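Local coordinates for protein NLP/P60 (Enterococcus faecium, PDB 6B8C) that probably hydrolyses peptide bonds in bacterial peptidoglycan as a secreted NlpC/P60 endopeptidase, releasing muropeptides that enhance host immunity, at residues K48-S51 and G52-C55; S56-T59 and R60-L64; T83-S86 and V87-K91. All coordinates share one frame; numbering follows the deposited sequence.

Interaction 1: K48-S51 and G52-C55; sequences KDPS and GFDC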
loop_
_atom_site.group_PDB
_atom_site.type_symbol
_atom_site.label_atom_id
_atom_site.label_comp_id
_atom_site.label_asym_id
_atom_site.label_seq_id
_atom_site.Cartn_x
_atom_site.Cartn_y
_atom_site.Cartn_z
ATOM N N LYS A 48 13.046 2.443 1.256
ATOM C CA LYS A 48 12.262 2.081 2.429
ATOM C C LYS A 48 12.055 3.233 3.412
ATOM O O LYS A 48 11.605 2.988 4.540
ATOM C CB LYS A 48 12.919 0.903 3.156
ATOM C CG LYS A 48 12.934 -0.408 2.378
ATOM C CD LYS A 48 13.586 -1.509 3.203
ATOM C CE LYS A 48 13.181 -2.900 2.735
ATOM N NZ LYS A 48 13.612 -3.959 3.699
ATOM N N ASP A 49 12.365 4.468 3.031
ATOM C CA ASP A 49 12.272 5.600 3.944
ATOM C C ASP A 49 11.871 6.835 3.148
ATOM O O ASP A 49 11.827 6.799 1.913
ATOM C CB ASP A 49 13.598 5.808 4.689
ATOM C CG ASP A 49 14.764 6.044 3.760
ATOM O OD1 ASP A 49 14.797 7.105 3.102
ATOM O OD2 ASP A 49 15.659 5.168 3.703
ATOM N N PRO A 50 11.542 7.946 3.831
ATOM C CA PRO A 50 11.001 9.120 3.114
ATOM C C PRO A 50 11.946 9.769 2.105
ATOM O O PRO A 50 11.507 10.682 1.394
ATOM C CB PRO A 50 10.667 10.099 4.248
ATOM C CG PRO A 50 10.385 9.226 5.410
ATOM C CD PRO A 50 11.353 8.082 5.289
ATOM N N SER A 51 13.210 9.356 2.010
ATOM C CA SER A 51 14.044 9.868 0.928
ATOM C C SER A 51 13.724 9.211 -0.409
ATOM O O SER A 51 14.152 9.713 -1.453
ATOM C CB SER A 51 15.530 9.681 1.252
ATOM O OG SER A 51 15.952 8.356 0.988
ATOM N N GLY A 52 12.994 8.101 -0.395
ATOM C CA GLY A 52 12.568 7.436 -1.606
ATOM C C GLY A 52 11.903 6.118 -1.281
ATOM O O GLY A 52 12.403 5.354 -0.452
ATOM N N PHE A 53 10.773 5.844 -1.921
ATOM C CA PHE A 53 9.994 4.641 -1.686
ATOM C C PHE A 53 9.796 3.882 -2.988
ATOM O O PHE A 53 9.672 4.478 -4.062
ATOM C CB PHE A 53 8.602 4.956 -1.121
ATOM C CG PHE A 53 8.594 5.395 0.306
ATOM C CD1 PHE A 53 9.044 4.557 1.310
ATOM C CD2 PHE A 53 8.078 6.632 0.652
ATOM C CE1 PHE A 53 9.012 4.958 2.630
ATOM C CE2 PHE A 53 8.044 7.040 1.971
ATOM C CZ PHE A 53 8.512 6.200 2.961
ATOM N N ASP A 54 9.746 2.563 -2.882
ATOM C CA ASP A 54 9.062 1.762 -3.880
ATOM C C ASP A 54 7.711 1.357 -3.297
ATOM O O ASP A 54 7.359 1.746 -2.179
ATOM C CB ASP A 54 9.913 0.562 -4.312
ATOM C CG ASP A 54 10.206 -0.406 -3.176
ATOM O OD1 ASP A 54 9.714 -0.206 -2.044
ATOM O OD2 ASP A 54 10.942 -1.382 -3.427
ATOM N N CYS A 55 6.948 0.563 -4.053
ATOM C CA CYS A 55 5.571 0.280 -3.653
ATOM C C CYS A 55 5.515 -0.377 -2.276
ATOM O O CYS A 55 4.762 0.063 -1.401
ATOM C CB CYS A 55 4.866 -0.584 -4.708
ATOM S SG CYS A 55 5.602 -2.201 -5.071
#
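The ring of F53 carries the carbonyl oxygen of D49 on one face: D49 O stands 3.4 Å above the ring plane, over its centre. K48 C and P50 N approach the same ring obliquely, and P50 CD adds an apolar touch at 4.1 Å from F53 CZ. F53 also packs on T41 and on Y61 of the following helix, the two ring planes at about 50°.

The frame is a very short beta hairpin. K48 and F53 form an antiparallel non-hydrogen-bonded pair, D49 and G52 the hydrogen-bonded one, and a type I turn from D49 to G52 joins them. G52 N donates to D49 O at 2.9 Å, nearly straight at 165°, so the oxygen over the phenyl ring also closes the turn. P50 suits the second turn position, since its ring holds phi close to the value a type I turn needs there. G52 follows with its extended backbone, a shape glycine adopts easily.

D49 organises the corner as an Asx turn. Its chi1 of 58° places CG between the backbone N and the carbonyl carbon, folding the carboxylate back over the turn. OD1 then accepts twice: S51 N reaches its anti lone pair at 3.0 Å, and S51 OG its syn lone pair at 2.7 Å. A serine fits here because its short hydroxyl can join its own amide in gripping one oxygen.

Beyond the hairpin, D54 occupies the N-cap of helix 55-67. C55 follows in the Asp-Cys-Ser-Gly sequence in which NlpC/P60 enzymes carry their nucleophile, consistent with that role here. D54 OD1 accepts the hydrogen bond from G57 N.

Interaction 2: S56-T59 and R60-L64; sequences SGFT and RYVYL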
loop_
_atom_site.group_PDB
_atom_site.type_symbol
_atom_site.label_atom_id
_atom_site.label_comp_id
_atom_site.label_asym_id
_atom_site.label_seq_id
_atom_site.Cartn_x
_atom_site.Cartn_y
_atom_site.Cartn_z
ATOM N N SER A 56 6.331 -1.409 -2.053
ATOM C CA SER A 56 6.263 -2.148 -0.794
ATOM C C SER A 56 6.912 -1.381 0.355
ATOM O O SER A 56 6.458 -1.478 1.504
ATOM C CB SER A 56 6.911 -3.525 -0.958
ATOM O OG SER A 56 8.197 -3.420 -1.543
ATOM N N GLY A 57 7.983 -0.634 0.070
ATOM C CA GLY A 57 8.629 0.147 1.114
ATOM C C GLY A 57 7.710 1.201 1.697
ATOM O O GLY A 57 7.711 1.440 2.905
ATOM N N PHE A 58 6.884 1.813 0.850
ATOM C CA PHE A 58 5.950 2.836 1.308
ATOM C C PHE A 58 4.922 2.258 2.281
ATOM O O PHE A 58 4.719 2.792 3.382
ATOM C CB PHE A 58 5.276 3.468 0.090
ATOM C CG PHE A 58 4.140 4.372 0.429
ATOM C CD1 PHE A 58 4.344 5.493 1.208
ATOM C CD2 PHE A 58 2.865 4.108 -0.043
ATOM C CE1 PHE A 58 3.295 6.333 1.520
ATOM C CE2 PHE A 58 1.810 4.943 0.268
ATOM C CZ PHE A 58 2.025 6.056 1.050
ATOM N N THR A 59 4.267 1.160 1.892
ATOM C CA THR A 59 3.263 0.547 2.761
ATOM C C THR A 59 3.888 0.028 4.051
ATOM O O THR A 59 3.309 0.182 5.140
ATOM C CB THR A 59 2.545 -0.584 2.020
ATOM O OG1 THR A 59 3.483 -1.615 1.690
ATOM C CG2 THR A 59 1.912 -0.064 0.737
ATOM N N ARG A 60 5.069 -0.594 3.952
ATOM C CA ARG A 60 5.757 -1.052 5.152
ATOM C C ARG A 60 6.070 0.109 6.084
ATOM O O ARG A 60 5.900 -0.002 7.302
ATOM C CB ARG A 60 7.041 -1.791 4.778
ATOM C CG ARG A 60 7.824 -2.276 5.985
ATOM C CD ARG A 60 8.967 -3.197 5.596
ATOM N NE ARG A 60 10.224 -2.482 5.408
ATOM C CZ ARG A 60 11.063 -2.180 6.393
ATOM N NH1 ARG A 60 12.187 -1.525 6.133
ATOM N NH2 ARG A 60 10.777 -2.530 7.643
ATOM N N TYR A 61 6.521 1.237 5.529
ATOM C CA TYR A 61 6.866 2.385 6.356
ATOM C C TYR A 61 5.637 2.958 7.047
ATOM O O TYR A 61 5.691 3.314 8.230
ATOM C CB TYR A 61 7.550 3.451 5.500
ATOM C CG TYR A 61 8.220 4.537 6.308
ATOM C CD1 TYR A 61 7.591 5.757 6.527
ATOM C CD2 TYR A 61 9.477 4.334 6.865
ATOM C CE1 TYR A 61 8.202 6.749 7.272
ATOM C CE2 TYR A 61 10.094 5.318 7.614
ATOM C CZ TYR A 61 9.453 6.522 7.815
ATOM O OH TYR A 61 10.069 7.505 8.558
ATOM N N VAL A 62 4.521 3.058 6.322
ATOM C CA VAL A 62 3.291 3.568 6.925
ATOM C C VAL A 62 2.866 2.681 8.092
ATOM O O VAL A 62 2.578 3.166 9.199
ATOM C CB VAL A 62 2.181 3.683 5.865
ATOM C CG1 VAL A 62 0.860 4.055 6.511
ATOM C CG2 VAL A 62 2.568 4.722 4.820
ATOM N N TYR A 63 2.834 1.363 7.866
ATOM C CA TYR A 63 2.407 0.466 8.933
ATOM C C TYR A 63 3.398 0.444 10.085
ATOM O O TYR A 63 2.995 0.276 11.238
ATOM C CB TYR A 63 2.179 -0.937 8.382
ATOM C CG TYR A 63 0.760 -1.107 7.920
ATOM C CD1 TYR A 63 0.378 -0.712 6.649
ATOM C CD2 TYR A 63 -0.209 -1.617 8.773
ATOM C CE1 TYR A 63 -0.924 -0.845 6.228
ATOM C CE2 TYR A 63 -1.516 -1.753 8.361
ATOM C CZ TYR A 63 -1.867 -1.367 7.086
ATOM O OH TYR A 63 -3.168 -1.498 6.663
ATOM N N LEU A 64 4.686 0.634 9.801
ATOM C CA LEU A 64 5.676 0.697 10.867
ATOM C C LEU A 64 5.470 1.934 11.729
ATOM O O LEU A 64 5.567 1.865 12.960
ATOM C CB LEU A 64 7.076 0.681 10.260
ATOM C CG LEU A 64 8.217 0.121 11.100
ATOM C CD1 LEU A 64 7.709 -0.963 12.033
ATOM C CD2 LEU A 64 9.279 -0.438 10.167
#
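From S56 to L64 the chain is an unbroken alpha helix, and four successive backbone bonds tie its two parts together: R60 N to S56 O, Y61 N to G57 O, V62 N to F58 O and Y63 N to T59 O. All measure 2.9 to 3.0 Å.

F58 and V62, one turn apart, point the same way. V62 CG2 lies over a face of the phenyl ring in a CH-pi contact, 4.1 Å from the F58 centroid and 26° off its normal. F58 takes chi1 171°, with CG opposite the backbone N, which turns the ring outward so that it stands beside V62. A beta-branched valine and a flat ring suit this buried side, where both also touch A35 of helix 28-36.

T59 turns its hydroxyl back to the helix, OG1 lying 3.0 Å from S56 O, and also hydrogen-bonds Q78 OE1. Q78 NE2 donates to S56 O, so one glutamine amide serves both residues. In the next turn Y63 CD1 brings its ring edge, in plane, to 3.4 Å from T59 O, while Y63 OH bonds G93 O. R60 directs its longer chain outward to a salt bridge with D70.

With T59 and V62 packed on strand 106-112, this is the central helix of the papain-like NlpC/P60 fold, laid against the antiparallel sheet.

Interaction 3: T83-S86 and V87-K91; sequences TKIS and VSQAK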
loop_
_atom_site.group_PDB
_atom_site.type_symbol
_atom_site.label_atom_id
_atom_site.label_comp_id
_atom_site.label_asym_id
_atom_site.label_seq_id
_atom_site.Cartn_x
_atom_site.Cartn_y
_atom_site.Cartn_z
ATOM N N THR A 83 -6.101 -10.705 6.647
ATOM C CA THR A 83 -6.968 -11.718 6.055
ATOM C C THR A 83 -7.358 -11.299 4.642
ATOM O O THR A 83 -7.793 -10.164 4.424
ATOM C CB THR A 83 -8.219 -11.950 6.912
ATOM O OG1 THR A 83 -9.178 -12.717 6.171
ATOM C CG2 THR A 83 -8.842 -10.629 7.337
ATOM N N LYS A 84 -7.178 -12.207 3.683
ATOM C CA LYS A 84 -7.512 -11.911 2.294
ATOM C C LYS A 84 -8.999 -11.619 2.149
ATOM O O LYS A 84 -9.842 -12.173 2.861
ATOM C CB LYS A 84 -7.112 -13.074 1.386
ATOM C CG LYS A 84 -5.642 -13.068 1.011
ATOM C CD LYS A 84 -5.259 -14.313 0.232
ATOM C CE LYS A 84 -3.826 -14.218 -0.264
ATOM N NZ LYS A 84 -2.884 -13.846 0.830
ATOM N N ILE A 85 -9.320 -10.731 1.207
ATOM C CA ILE A 85 -10.668 -10.193 1.083
ATOM C C ILE A 85 -10.825 -9.630 -0.324
ATOM O O ILE A 85 -9.841 -9.392 -1.034
ATOM C CB ILE A 85 -10.924 -9.124 2.177
ATOM C CG1 ILE A 85 -12.402 -9.074 2.561
ATOM C CG2 ILE A 85 -10.427 -7.752 1.737
ATOM C CD1 ILE A 85 -12.680 -8.236 3.795
ATOM N N SER A 86 -12.073 -9.443 -0.746
ATOM C CA SER A 86 -12.325 -8.857 -2.051
ATOM C C SER A 86 -12.037 -7.359 -2.020
ATOM O O SER A 86 -12.062 -6.714 -0.968
ATOM C CB SER A 86 -13.768 -9.105 -2.493
ATOM O OG SER A 86 -14.635 -8.098 -1.998
ATOM N N VAL A 87 -11.750 -6.807 -3.200
ATOM C CA VAL A 87 -11.492 -5.373 -3.293
ATOM C C VAL A 87 -12.738 -4.579 -2.924
ATOM O O VAL A 87 -12.643 -3.451 -2.423
ATOM C CB VAL A 87 -10.980 -5.021 -4.704
ATOM C CG1 VAL A 87 -10.590 -3.553 -4.789
ATOM C CG2 VAL A 87 -9.799 -5.909 -5.073
ATOM N N SER A 88 -13.923 -5.155 -3.145
ATOM C CA SER A 88 -15.158 -4.482 -2.752
ATOM C C SER A 88 -15.232 -4.300 -1.242
ATOM O O SER A 88 -15.681 -3.256 -0.753
ATOM C CB SER A 88 -16.368 -5.273 -3.251
ATOM O OG SER A 88 -16.299 -5.500 -4.647
ATOM N N GLN A 89 -14.787 -5.303 -0.487
ATOM C CA GLN A 89 -14.855 -5.290 0.966
ATOM C C GLN A 89 -13.627 -4.648 1.605
ATOM O O GLN A 89 -13.314 -4.941 2.766
ATOM C CB GLN A 89 -15.045 -6.716 1.483
ATOM C CG GLN A 89 -16.198 -7.444 0.806
ATOM C CD GLN A 89 -16.122 -8.950 0.964
ATOM O OE1 GLN A 89 -15.382 -9.462 1.800
ATOM N NE2 GLN A 89 -16.892 -9.670 0.152
ATOM N N ALA A 90 -12.928 -3.783 0.875
ATOM C CA ALA A 90 -11.739 -3.111 1.384
ATOM C C ALA A 90 -12.139 -1.778 2.005
ATOM O O ALA A 90 -12.710 -0.917 1.328
ATOM C CB ALA A 90 -10.717 -2.898 0.267
ATOM N N LYS A 91 -11.848 -1.617 3.290
ATOM C CA LYS A 91 -12.070 -0.362 3.989
ATOM C C LYS A 91 -10.780 0.458 4.002
ATOM O O LYS A 91 -9.708 -0.014 3.617
ATOM C CB LYS A 91 -12.577 -0.628 5.410
ATOM C CG LYS A 91 -13.810 -1.538 5.454
ATOM C CD LYS A 91 -14.208 -1.923 6.878
ATOM C CE LYS A 91 -14.854 -0.765 7.628
ATOM N NZ LYS A 91 -15.392 -1.183 8.957
#
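S86 and Q89 meet where edge strand 83-85 of the six-stranded sheet gives way to a type I beta turn, V87 to A90. The amide of Q89 finds two acceptors on S86: OG at 3.2 Å with an N-H angle of 150°, and the carbonyl O at 3.1 Å in a weak bond bent to 126°. Serine suits this place because its short side chain can fold forward and accept from the amide three residues on. Its chi1 of 87° sets OG between the backbone N and the carbonyl carbon, facing that amide. A90 N closes the turn only weakly, 3.3 Å from V87 O, whereas K91 N donates to D94 OD1.

I85, held to A139 through its backbone, crosses Q89 at an angle. The contact is with the glutamine's aliphatic part as well as its amide: I85 CD1 lies 3.6 Å from Q89 CB. A long, partly apolar side chain can therefore lie across the isoleucine at this surface. At the far end of that chain Q89 OE1 approaches I85 CG1 to 3.1 Å.

Overall arrangement
Interactions 1 and 2 form one neighbourhood, their centres 8 Å apart, because hairpin 48-53 runs straight into helix 55-67. The hairpin folds back on the helix: P50 CD rests 3.5 Å from Y61 CZ, and K48 CD lies 3.2 Å from R60 NH1. C55, the probable nucleophile, sits at this junction, at the start of the helix that interaction 2 describes. Interaction 3 belongs to the other side of the chain's centre, at the sheet's edge strand. Its centre is 19 Å from that of interaction 2 and 25 Å from that of interaction 1, and it touches neither; nearest atoms are about 7 Å and 15 Å away.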